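Side-chain contacts in 2,3-dehydroadipyl-CoA hydratase (Escherichia coli, PDB 4FZW), which catalyses the reversible hydration of 2,3-dehydroadipyl-CoA to 3-hydroxyadipyl-CoA in the degradation of phenylacetate: residues Gly65-Leu68 / Asn69-Ala72; Ala109-Glu112 / Leu113-Cys117; Glu164-Thr167 / Ala168-Gln172; Ser183-Thr186 / Leu187-Leu191. All coordinates share one frame; numbering follows the deposited sequence.

Interaction 1 (Gly65-Leu68 / Asn69-Ala72); sequences GADL and NEMA
The loop that leaves strand 63-64 in this crotonase fold winds into the short helix 68-72, and two pairs three residues apart, Asp67 with Glu70 and Leu68 with Met71, define the turn. In the first pair the side chain of Glu70 runs across Asp67: Asp67 CB rests 4.0 Å from Glu70 CD, and the carboxylate planes stand 71° apart. Asp67 OD2 and Glu70 OE2 come within 4.0 Å, a pairing of like charges that would probably be costly without help from outside. Such help exists: Glu70 OE1 accepts a hydrogen bond from Asn31 N, while Arg84 near Glu70 and Arg22 near Asp67 form long, weak ion pairs.

The second pair is apolar. Leu68 CG is anti to its backbone N (chi1 -164°), which lays the side chain alongside that of Met71, both pointing the same way, with Leu68 CD1 4.0 Å from Met71 CE. In the assembly Leu248 and Ile244 of a second subunit pack on this side, on Leu68 and Met71 respectively.

The backbone evidence is for a loosely wound turn. Leu68 O receives two weak bonds, from Met71 N at 3.4 Å and from Ala72 N at 3.3 Å, the latter bent to 121°. Ala72 N also reaches Asn69 O at 3.0 Å, a three-residue spacing. A Gly-Ala-Asp loop running into a short surface helix is the segment that, in crotonase relatives, supplies one backbone N-H of the oxyanion hole.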
loop_
_atom_site.group_PDB
_atom_site.type_symbol
_atom_site.label_atom_id
_atom_site.label_comp_id
_atom_site.label_asym_id
_atom_site.label_seq_id
_atom_site.Cartn_x
_atom_site.Cartn_y
_atom_site.Cartn_z
ATOM N N GLY B 65 -10.696 15.448 -26.466
ATOM C CA GLY B 65 -11.752 14.750 -25.750
ATOM C C GLY B 65 -12.163 13.413 -26.346
ATOM O O GLY B 65 -11.353 12.693 -26.941
ATOM N N ALA B 66 -13.438 13.077 -26.158
ATOM C CA ALA B 66 -14.021 11.854 -26.704
ATOM C C ALA B 66 -15.372 12.169 -27.331
ATOM O O ALA B 66 -15.914 13.263 -27.148
ATOM C CB ALA B 66 -14.182 10.819 -25.616
ATOM N N ASP B 67 -15.921 11.215 -28.075
ATOM C CA ASP B 67 -17.254 11.399 -28.636
ATOM C C ASP B 67 -18.265 11.616 -27.520
ATOM O O ASP B 67 -18.502 10.724 -26.698
ATOM C CB ASP B 67 -17.656 10.205 -29.498
ATOM C CG ASP B 67 -17.792 10.567 -30.964
ATOM O OD1 ASP B 67 -17.095 11.503 -31.426
ATOM O OD2 ASP B 67 -18.603 9.913 -31.654
ATOM N N LEU B 68 -18.845 12.814 -27.494
ATOM C CA LEU B 68 -19.740 13.209 -26.407
ATOM C C LEU B 68 -21.051 12.423 -26.390
ATOM O O LEU B 68 -21.613 12.175 -25.323
ATOM C CB LEU B 68 -20.017 14.714 -26.467
ATOM C CG LEU B 68 -20.611 15.333 -25.202
ATOM C CD1 LEU B 68 -19.836 14.881 -23.972
ATOM C CD2 LEU B 68 -20.617 16.847 -25.313
ATOM N N ASN B 69 -21.527 12.042 -27.575
ATOM C CA ASN B 69 -22.769 11.286 -27.719
ATOM C C ASN B 69 -22.623 9.902 -27.111
ATOM O O ASN B 69 -23.498 9.446 -26.375
ATOM C CB ASN B 69 -23.160 11.136 -29.193
ATOM C CG ASN B 69 -23.086 12.441 -29.966
ATOM O OD1 ASN B 69 -22.084 13.157 -29.914
ATOM N ND2 ASN B 69 -24.154 12.754 -30.690
ATOM N N GLU B 70 -21.513 9.238 -27.427
ATOM C CA GLU B 70 -21.241 7.907 -26.904
ATOM C C GLU B 70 -21.238 7.830 -25.369
ATOM O O GLU B 70 -21.548 6.775 -24.813
ATOM C CB GLU B 70 -19.935 7.343 -27.475
ATOM C CG GLU B 70 -19.996 6.956 -28.952
ATOM C CD GLU B 70 -18.678 6.389 -29.452
ATOM O OE1 GLU B 70 -17.721 6.340 -28.649
ATOM O OE2 GLU B 70 -18.590 5.994 -30.639
ATOM N N MET B 71 -20.897 8.920 -24.677
ATOM C CA MET B 71 -20.922 8.891 -23.210
ATOM C C MET B 71 -22.210 9.415 -22.613
ATOM O O MET B 71 -22.387 9.332 -21.404
ATOM C CB MET B 71 -19.673 9.552 -22.568
ATOM C CG MET B 71 -19.696 11.040 -22.138
ATOM S SD MET B 71 -20.039 11.278 -20.328
ATOM C CE MET B 71 -20.497 13.073 -20.498
ATOM N N ALA B 72 -23.101 9.943 -23.453
ATOM C CA ALA B 72 -24.423 10.395 -23.000
ATOM C C ALA B 72 -25.475 9.273 -23.018
ATOM O O ALA B 72 -26.181 9.051 -22.030
ATOM C CB ALA B 72 -24.900 11.583 -23.837
#

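Interaction 2 (Ala109-Glu112 / Leu113-Cys117); sequences AGCE and LALLC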
loop_
_atom_site.group_PDB
_atom_site.type_symbol
_atom_site.label_atom_id
_atom_site.label_comp_id
_atom_site.label_asym_id
_atom_site.label_seq_id
_atom_site.Cartn_x
_atom_site.Cartn_y
_atom_site.Cartn_z
ATOM N N ALA B 109 -9.999 13.088 -22.683
ATOM C CA ALA B 109 -9.430 11.776 -22.991
ATOM C C ALA B 109 -8.062 11.927 -23.663
ATOM O O ALA B 109 -7.172 11.055 -23.514
ATOM C CB ALA B 109 -10.368 10.993 -23.879
ATOM N N GLY B 110 -7.913 13.023 -24.417
ATOM C CA GLY B 110 -6.655 13.336 -25.050
ATOM C C GLY B 110 -5.537 13.563 -24.035
ATOM O O GLY B 110 -4.426 13.046 -24.195
ATOM N N CYS B 111 -5.810 14.345 -22.996
ATOM C CA CYS B 111 -4.818 14.521 -21.960
ATOM C C CYS B 111 -4.581 13.183 -21.284
ATOM O O CYS B 111 -3.431 12.791 -21.090
ATOM C CB CYS B 111 -5.264 15.551 -20.939
ATOM S SG CYS B 111 -4.033 15.869 -19.667
ATOM N N GLU B 112 -5.674 12.488 -20.940
ATOM C CA GLU B 112 -5.613 11.171 -20.288
ATOM C C GLU B 112 -4.804 10.171 -21.077
ATOM O O GLU B 112 -4.000 9.452 -20.506
ATOM C CB GLU B 112 -7.017 10.625 -19.977
ATOM C CG GLU B 112 -7.615 11.348 -18.800
ATOM C CD GLU B 112 -9.072 11.105 -18.621
ATOM O OE1 GLU B 112 -9.780 10.863 -19.624
ATOM O OE2 GLU B 112 -9.513 11.167 -17.452
ATOM N N LEU B 113 -5.003 10.151 -22.394
ATOM C CA LEU B 113 -4.174 9.333 -23.281
ATOM C C LEU B 113 -2.699 9.646 -23.077
ATOM O O LEU B 113 -1.910 8.758 -22.795
ATOM C CB LEU B 113 -4.573 9.540 -24.742
ATOM C CG LEU B 113 -3.811 8.737 -25.806
ATOM C CD1 LEU B 113 -3.935 7.207 -25.516
ATOM C CD2 LEU B 113 -4.273 9.067 -27.238
ATOM N N ALA B 114 -2.337 10.921 -23.194
ATOM C CA ALA B 114 -0.938 11.350 -23.062
ATOM C C ALA B 114 -0.315 10.998 -21.693
ATOM O O ALA B 114 0.788 10.458 -21.620
ATOM C CB ALA B 114 -0.822 12.834 -23.369
ATOM N N LEU B 115 -1.043 11.289 -20.624
ATOM C CA LEU B 115 -0.675 10.840 -19.291
ATOM C C LEU B 115 -0.434 9.332 -19.273
ATOM O O LEU B 115 0.450 8.846 -18.567
ATOM C CB LEU B 115 -1.773 11.199 -18.287
ATOM C CG LEU B 115 -1.970 12.688 -17.988
ATOM C CD1 LEU B 115 -3.356 12.978 -17.419
ATOM C CD2 LEU B 115 -0.877 13.189 -17.053
ATOM N N LEU B 116 -1.217 8.594 -20.054
ATOM C CA LEU B 116 -1.076 7.143 -20.103
ATOM C C LEU B 116 0.280 6.724 -20.668
ATOM O O LEU B 116 0.790 5.640 -20.347
ATOM C CB LEU B 116 -2.227 6.503 -20.888
ATOM C CG LEU B 116 -2.355 4.972 -20.927
ATOM C CD1 LEU B 116 -3.831 4.508 -20.994
ATOM C CD2 LEU B 116 -1.534 4.389 -22.092
ATOM N N CYS B 117 0.870 7.588 -21.488
ATOM C CA CYS B 117 2.144 7.270 -22.130
ATOM C C CYS B 117 3.325 7.413 -21.161
ATOM O O CYS B 117 3.201 8.032 -20.101
ATOM C CB CYS B 117 2.344 8.113 -23.401
ATOM S SG CYS B 117 1.050 7.912 -24.668
#
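Glu112 OE2 is gripped by two backbone N-H groups from a neighbouring loop, those of Ala141 and Gly143, while the main chain of the same residue, through Glu112 O, accepts from Leu116 N at 2.9 Å. The residue lies on the buried helix 109-116 of the crotonase fold, whose N-terminal end probably lines the acyl-CoA site as in relatives. Glu112 CG is anti to the carbonyl carbon (chi1 -75°) and the chain beyond is extended, which points the carboxylate at those two N-H groups; its other oxygen, OE1, makes a weak hydrogen bond to a glycerol.

Regular helical bonding holds the turns together: Leu113 N to Ala109 O, Ala114 N to Gly110 O at 3.1 Å, and Leu115 N to Cys111 O at 2.9 Å, the last with an N-H...O angle of 175°. At the C-terminal end Lys153 of a third subunit donates to both Leu115 O and Cys117 O, tying the helix to the oligomer.

One side-chain pair packs across a turn. The Leu115 branch folds back over the carbonyl of Cys111, with Leu115 CG 3.4 Å from Cys111 O, and Leu115 CD1 meets Cys111 SG at 3.7 Å.

Interaction 3 (Glu164-Thr167 / Ala168-Gln172); sequences ESIT and AQQAQ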
loop_
_atom_site.group_PDB
_atom_site.type_symbol
_atom_site.label_atom_id
_atom_site.label_comp_id
_atom_site.label_asym_id
_atom_site.label_seq_id
_atom_site.Cartn_x
_atom_site.Cartn_y
_atom_site.Cartn_z
ATOM N N GLU B 164 -9.522 24.340 -16.321
ATOM C CA GLU B 164 -8.657 25.193 -17.141
ATOM C C GLU B 164 -7.455 24.460 -17.769
ATOM O O GLU B 164 -6.874 23.569 -17.160
ATOM C CB GLU B 164 -8.162 26.371 -16.303
ATOM N N SER B 165 -7.071 24.872 -18.977
ATOM C CA SER B 165 -5.858 24.389 -19.660
ATOM C C SER B 165 -4.557 24.932 -19.081
ATOM O O SER B 165 -4.544 25.956 -18.407
ATOM C CB SER B 165 -5.877 24.802 -21.137
ATOM O OG SER B 165 -6.802 24.055 -21.896
ATOM N N ILE B 166 -3.461 24.246 -19.387
ATOM C CA ILE B 166 -2.119 24.754 -19.136
ATOM C C ILE B 166 -1.288 24.643 -20.423
ATOM O O ILE B 166 -1.485 23.714 -21.218
ATOM C CB ILE B 166 -1.408 24.027 -17.936
ATOM C CG1 ILE B 166 -1.065 22.558 -18.268
ATOM C CG2 ILE B 166 -2.253 24.093 -16.666
ATOM C CD1 ILE B 166 -0.196 21.892 -17.197
ATOM N N THR B 167 -0.379 25.592 -20.642
ATOM C CA THR B 167 0.418 25.561 -21.854
ATOM C C THR B 167 1.437 24.432 -21.772
ATOM O O THR B 167 1.692 23.887 -20.702
ATOM C CB THR B 167 1.180 26.881 -22.103
ATOM O OG1 THR B 167 2.083 27.123 -21.013
ATOM C CG2 THR B 167 0.219 28.061 -22.265
ATOM N N ALA B 168 2.026 24.109 -22.915
ATOM C CA ALA B 168 3.149 23.187 -23.009
ATOM C C ALA B 168 4.293 23.551 -22.062
ATOM O O ALA B 168 4.925 22.668 -21.480
ATOM C CB ALA B 168 3.658 23.168 -24.452
ATOM N N GLN B 169 4.560 24.850 -21.932
ATOM C CA GLN B 169 5.654 25.340 -21.096
ATOM C C GLN B 169 5.364 25.201 -19.600
ATOM O O GLN B 169 6.232 24.796 -18.821
ATOM C CB GLN B 169 6.004 26.804 -21.422
ATOM C CG GLN B 169 6.446 27.084 -22.879
ATOM C CD GLN B 169 5.304 26.982 -23.887
ATOM O OE1 GLN B 169 4.110 27.075 -23.538
ATOM N NE2 GLN B 169 5.672 26.777 -25.150
ATOM N N GLN B 170 4.152 25.563 -19.199
ATOM C CA GLN B 170 3.708 25.265 -17.848
ATOM C C GLN B 170 3.791 23.761 -17.563
ATOM O O GLN B 170 4.162 23.350 -16.451
ATOM C CB GLN B 170 2.272 25.753 -17.614
ATOM C CG GLN B 170 2.088 27.274 -17.552
ATOM C CD GLN B 170 0.632 27.652 -17.649
ATOM O OE1 GLN B 170 -0.066 27.220 -18.574
ATOM N NE2 GLN B 170 0.147 28.433 -16.675
ATOM N N ALA B 171 3.480 22.943 -18.567
ATOM C CA ALA B 171 3.411 21.498 -18.348
ATOM C C ALA B 171 4.794 20.889 -18.238
ATOM O O ALA B 171 4.958 19.870 -17.587
ATOM C CB ALA B 171 2.581 20.789 -19.423
ATOM N N GLN B 172 5.792 21.511 -18.859
ATOM C CA GLN B 172 7.164 21.016 -18.739
ATOM C C GLN B 172 7.738 21.343 -17.363
ATOM O O GLN B 172 8.428 20.515 -16.756
ATOM C CB GLN B 172 8.070 21.582 -19.829
ATOM C CG GLN B 172 9.533 21.250 -19.590
ATOM C CD GLN B 172 10.380 21.411 -20.821
ATOM O OE1 GLN B 172 9.995 22.087 -21.774
ATOM N NE2 GLN B 172 11.547 20.784 -20.814
#
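Two first torsions bring Thr167 and Gln170 together: OG1 of Thr167 is tucked between its backbone N and carbonyl carbon (chi1 61°), and CG of Gln170 points opposite its carbonyl carbon (chi1 -70°), the rest of that chain extending back toward the start of the helix. The result is a reciprocal capping box. Gln170 N donates to Thr167 OG1 at 3.2 Å along an almost straight line (174°), and Thr167 N donates to Gln170 OE1 at 2.7 Å, approaching in the plane of the amide carbonyl. The two side chains cross at about a right angle, and the in-plane bond from Thr167 N helps to set the rotation of the Gln170 amide. Gln169 OE1 also comes to 3.2 Å from Thr167 OG1; its amide NE2 is held elsewhere, by Glu124 O.

With Thr167 as N-cap, the helix opens with the bond from Ala171 N to Thr167 O at 2.9 Å. The residue before the cap, Ile166, reaches over the same turn to put CD1 3.7 Å from Ala171 CB, which meets the definition of a hydrophobic staple. Ile166 CB also lies 3.5 Å from Gln170 OE1, packing beside the box.

Strand 166-167 is an outer strand of the four-stranded sheet and pairs through Ile166 with Phe128 of strand 127-129. Leu155 and Met159 of helix 146-162 pack on Ile166, while Val180 of strand 180-181 touches Gln169.

Interaction 4 (Ser183-Thr186 / Leu187-Leu191); sequences SDLT and LEYAL
Leu185 and Tyr189 lie side by side, pointing the same way, across the first turn of helix 186-197 in the crotonase fold. Leu185 CB sits 4.0 Å from the centroid of the Tyr189 ring and only 12° off its normal, the geometry of a CH-pi contact over the middle of one face. Farther out, Leu185 CD1 comes within 3.8 Å of Tyr189 OH. Tyr189 CG lies opposite the carbonyl carbon (chi1 -76°), which turns the ring back toward Leu185. Phe181 meets the tyrosine edge-to-face.

Glu188 also lies alongside Leu185, pointing the same way, its chain extended, with OE1 3.4 Å from Leu185 CD2. Its charge is met outside: OE1 forms a salt bridge with a basic side chain from the chain of another protein, and Tyr189 OH hydrogen-bonds to a basic and an acidic side chain of that chain. The turn thus belongs to an interface between different proteins.

Leu185 O accepts from Tyr189 N at 2.8 Å and Thr186 O from Ala190 N at 2.9 Å. Thr186 OG1 hydrogen-bonds Asn103 OD1. One water bridges the turn in place of a direct bond, donating to Asp184 O at 3.0 Å and accepting from Glu188 N at 3.1 Å.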
loop_
_atom_site.group_PDB
_atom_site.type_symbol
_atom_site.label_atom_id
_atom_site.label_comp_id
_atom_site.label_asym_id
_atom_site.label_seq_id
_atom_site.Cartn_x
_atom_site.Cartn_y
_atom_site.Cartn_z
ATOM N N SER B 183 6.425 23.409 -32.908
ATOM C CA SER B 183 5.349 22.632 -33.501
ATOM C C SER B 183 5.698 21.824 -34.755
ATOM O O SER B 183 5.232 20.699 -34.927
ATOM C CB SER B 183 4.171 23.555 -33.789
ATOM O OG SER B 183 3.829 24.259 -32.605
ATOM N N ASP B 184 6.495 22.397 -35.643
ATOM C CA ASP B 184 6.805 21.736 -36.898
ATOM C C ASP B 184 7.879 20.681 -36.696
ATOM O O ASP B 184 8.173 19.916 -37.617
ATOM C CB ASP B 184 7.229 22.759 -37.952
ATOM C CG ASP B 184 6.142 23.793 -38.239
ATOM O OD1 ASP B 184 4.945 23.477 -38.059
ATOM O OD2 ASP B 184 6.493 24.922 -38.642
ATOM N N LEU B 185 8.434 20.623 -35.481
ATOM C CA LEU B 185 9.496 19.661 -35.149
ATOM C C LEU B 185 9.143 18.592 -34.093
ATOM O O LEU B 185 9.891 17.638 -33.883
ATOM C CB LEU B 185 10.736 20.417 -34.708
ATOM C CG LEU B 185 11.345 21.135 -35.896
ATOM C CD1 LEU B 185 12.341 22.190 -35.424
ATOM C CD2 LEU B 185 11.969 20.094 -36.816
ATOM N N THR B 186 8.006 18.789 -33.435
ATOM C CA THR B 186 7.583 17.968 -32.323
ATOM C C THR B 186 7.618 16.486 -32.668
ATOM O O THR B 186 8.329 15.719 -32.031
ATOM C CB THR B 186 6.148 18.271 -31.901
ATOM O OG1 THR B 186 5.913 19.686 -31.917
ATOM C CG2 THR B 186 5.874 17.658 -30.492
ATOM N N LEU B 187 6.841 16.104 -33.679
ATOM C CA LEU B 187 6.707 14.726 -34.134
ATOM C C LEU B 187 8.064 14.186 -34.542
ATOM O O LEU B 187 8.481 13.116 -34.106
ATOM C CB LEU B 187 5.724 14.667 -35.318
ATOM C CG LEU B 187 5.497 13.313 -35.985
ATOM C CD1 LEU B 187 5.327 12.227 -34.891
ATOM C CD2 LEU B 187 4.305 13.374 -36.941
ATOM N N GLU B 188 8.758 14.950 -35.372
ATOM C CA GLU B 188 10.074 14.553 -35.852
ATOM C C GLU B 188 11.057 14.239 -34.704
ATOM O O GLU B 188 11.850 13.280 -34.775
ATOM C CB GLU B 188 10.656 15.631 -36.777
ATOM C CG GLU B 188 12.032 15.257 -37.328
ATOM C CD GLU B 188 12.628 16.340 -38.245
ATOM O OE1 GLU B 188 11.879 17.254 -38.678
ATOM O OE2 GLU B 188 13.846 16.270 -38.534
ATOM N N TYR B 189 11.022 15.067 -33.666
ATOM C CA TYR B 189 11.952 14.924 -32.557
ATOM C C TYR B 189 11.517 13.763 -31.641
ATOM O O TYR B 189 12.340 13.078 -31.035
ATOM C CB TYR B 189 12.068 16.249 -31.786
ATOM C CG TYR B 189 12.902 17.252 -32.508
ATOM C CD1 TYR B 189 13.450 16.947 -33.743
ATOM C CD2 TYR B 189 13.169 18.508 -31.962
ATOM C CE1 TYR B 189 14.238 17.857 -34.425
ATOM C CE2 TYR B 189 13.968 19.435 -32.640
ATOM C CZ TYR B 189 14.491 19.090 -33.875
ATOM O OH TYR B 189 15.280 19.959 -34.589
ATOM N N ALA B 190 10.209 13.556 -31.555
ATOM C CA ALA B 190 9.641 12.463 -30.799
ATOM C C ALA B 190 10.067 11.130 -31.412
ATOM O O ALA B 190 10.389 10.185 -30.673
ATOM C CB ALA B 190 8.130 12.595 -30.762
ATOM N N LEU B 191 10.077 11.076 -32.752
ATOM C CA LEU B 191 10.601 9.928 -33.510
ATOM C C LEU B 191 12.092 9.710 -33.320
ATOM O O LEU B 191 12.548 8.576 -33.341
ATOM C CB LEU B 191 10.269 10.025 -35.008
ATOM C CG LEU B 191 8.780 9.902 -35.365
ATOM C CD1 LEU B 191 8.538 10.299 -36.807
ATOM C CD2 LEU B 191 8.276 8.461 -35.087
HETATM O O HOH W 1 7.854 16.947 -37.522
#

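How the interactions relate
From the N terminus the four contacts follow in series; none nests in or crosses another. Each is one unbroken stretch, so interactions 1, 3 and 4 close the turns that start helices 68-72, 168-173 and 186-197, and interaction 2 spans helix 109-116. Interactions 1 and 2 alone touch: Gly65 O packs on Ala109 CB at 3.6 Å, and Ala66 N and Ala109 N lie 4.9 Å apart, consistent with the paired N-H groups of a crotonase oxyanion hole. Interaction 3 lies about 7 Å from interaction 2 by nearest atoms, at the edge strand of the four-stranded sheet; interaction 4, about 8 Å from interaction 3, follows the end strand 180-181 of the six-stranded one.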